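Local coordinates for Cas6b (Methanococcus maripaludis, PDB 4Z7K), which probably cleaves precursor CRISPR RNA into mature guide RNAs as a Cas6-family endoribonuclease that binds a repeat lacking a stem-loop, at residues Y115-P120 against G213-V218. Numbering follows the deposited sequence.
Sequences YQFKTP and GTVVKV
Gln116 and Val216 face each other as the hydrogen-bonded pair of an antiparallel ladder, Gln116 N reaching Val216 O at 3.0 Å and Val216 N returning to Gln116 O at 3.1 Å. The pairing continues beyond the strand 115-117, where Lys118 N meets Thr214 O at 3.1 Å. There a side chain replaces a backbone partner: Thr119 OG1 accepts a nearly straight bond from Thr214 N (3.1 Å, 168°). With chi1 at 54°, OG1 sits between the backbone N and carbonyl carbon of Thr119, turned to that amide, and it also bonds to Gly211 O. Gly213 N then binds Pro120 O.

On the face of Tyr115 and Phe117, Phe117 and Val215 run side by side, Val215 CG1 lying 3.5 Å from Phe117 CE2, while Tyr115 lies alongside the aliphatic chain of Lys217. Lys118, just past the strand end, bends to bring CD 3.9 Å from Val216 CG1. Phe192 packs against both aromatic rings, and Tyr115 OH hydrogen-bonds Phe196 O and Ile198 N. In a four-stranded antiparallel sheet whose 2-3-1-4 order is consistent with a RAMP-type ferredoxin-like fold, 215-217 is an edge strand within this chain, beside 112-117, whose other neighbour is 186-194; Lys118 and Thr214 touch Ile57 on edge strand 52-57 of the other sheet.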
# COMPACT_ATOMS: atom_id res chain seq x y z
N TYR B 115 -18.45 -17.14 12.51
CA TYR B 115 -17.58 -17.57 11.44
C TYR B 115 -16.16 -17.75 11.94
O TYR B 115 -15.78 -17.20 12.97
CB TYR B 115 -17.62 -16.55 10.29
CG TYR B 115 -18.98 -16.41 9.64
CD1 TYR B 115 -19.39 -17.27 8.62
CD2 TYR B 115 -19.88 -15.46 10.08
CE1 TYR B 115 -20.64 -17.14 8.04
CE2 TYR B 115 -21.14 -15.34 9.51
CZ TYR B 115 -21.51 -16.18 8.49
OH TYR B 115 -22.76 -16.04 7.94
N GLN B 116 -15.37 -18.54 11.20
CA GLN B 116 -13.95 -18.73 11.50
C GLN B 116 -13.08 -18.71 10.24
O GLN B 116 -13.47 -19.20 9.18
CB GLN B 116 -13.74 -20.04 12.25
CG GLN B 116 -12.35 -20.16 12.87
CD GLN B 116 -12.03 -21.55 13.33
OE1 GLN B 116 -12.90 -22.42 13.33
NE2 GLN B 116 -10.78 -21.77 13.71
N PHE B 117 -11.89 -18.12 10.37
CA PHE B 117 -10.91 -18.00 9.30
C PHE B 117 -10.04 -19.24 9.11
O PHE B 117 -9.29 -19.60 10.01
CB PHE B 117 -10.00 -16.82 9.57
CG PHE B 117 -10.60 -15.48 9.25
CD1 PHE B 117 -10.32 -14.39 10.05
CD2 PHE B 117 -11.38 -15.31 8.13
CE1 PHE B 117 -10.85 -13.15 9.75
CE2 PHE B 117 -11.92 -14.06 7.84
CZ PHE B 117 -11.64 -12.99 8.65
N LYS B 118 -10.16 -19.88 7.95
CA LYS B 118 -9.27 -20.97 7.57
C LYS B 118 -7.85 -20.47 7.21
O LYS B 118 -6.85 -21.17 7.39
CB LYS B 118 -9.86 -21.71 6.37
CG LYS B 118 -10.50 -23.04 6.66
CD LYS B 118 -11.36 -23.03 7.88
CE LYS B 118 -11.70 -24.47 8.28
NZ LYS B 118 -10.47 -25.33 8.42
N THR B 119 -7.80 -19.27 6.66
CA THR B 119 -6.55 -18.67 6.21
C THR B 119 -6.44 -17.25 6.75
O THR B 119 -7.43 -16.70 7.23
CB THR B 119 -6.47 -18.67 4.70
OG1 THR B 119 -7.66 -18.04 4.18
CG2 THR B 119 -6.40 -20.10 4.21
N PRO B 120 -5.23 -16.65 6.72
CA PRO B 120 -5.11 -15.30 7.24
C PRO B 120 -6.05 -14.34 6.49
O PRO B 120 -6.42 -14.62 5.35
CB PRO B 120 -3.65 -14.96 6.98
CG PRO B 120 -2.96 -16.25 6.98
CD PRO B 120 -3.92 -17.19 6.34
N GLY B 213 -8.35 -14.97 3.60
CA GLY B 213 -9.61 -14.55 4.20
C GLY B 213 -10.77 -15.53 4.03
O GLY B 213 -11.93 -15.13 3.96
N THR B 214 -10.46 -16.82 3.99
CA THR B 214 -11.48 -17.83 3.74
C THR B 214 -12.39 -18.01 4.96
O THR B 214 -11.90 -18.16 6.07
CB THR B 214 -10.82 -19.15 3.36
OG1 THR B 214 -9.74 -18.90 2.45
CG2 THR B 214 -11.83 -20.09 2.74
N VAL B 215 -13.71 -17.93 4.81
CA VAL B 215 -14.57 -18.10 6.00
C VAL B 215 -15.51 -19.31 5.97
O VAL B 215 -15.95 -19.74 4.92
CB VAL B 215 -15.41 -16.84 6.25
CG1 VAL B 215 -14.54 -15.61 6.08
CG2 VAL B 215 -16.57 -16.77 5.32
N VAL B 216 -15.78 -19.88 7.15
CA VAL B 216 -16.75 -20.98 7.28
C VAL B 216 -17.60 -20.80 8.55
O VAL B 216 -17.10 -20.28 9.54
CB VAL B 216 -16.06 -22.34 7.31
CG1 VAL B 216 -15.18 -22.44 8.53
CG2 VAL B 216 -17.10 -23.43 7.30
N LYS B 217 -18.89 -21.17 8.51
CA LYS B 217 -19.78 -20.99 9.68
C LYS B 217 -19.49 -22.02 10.79
O LYS B 217 -18.91 -23.07 10.53
CB LYS B 217 -21.26 -21.10 9.30
CG LYS B 217 -21.65 -20.23 8.12
CD LYS B 217 -23.14 -20.32 7.79
CE LYS B 217 -23.98 -20.21 9.05
NZ LYS B 217 -25.42 -20.45 8.74
N VAL B 218 -19.86 -21.68 12.04
CA VAL B 218 -19.75 -22.62 13.16
C VAL B 218 -21.00 -22.61 14.05
O VAL B 218 -21.15 -23.43 14.96
CB VAL B 218 -18.55 -22.33 14.05
CG1 VAL B 218 -17.27 -22.33 13.23
CG2 VAL B 218 -18.73 -21.01 14.71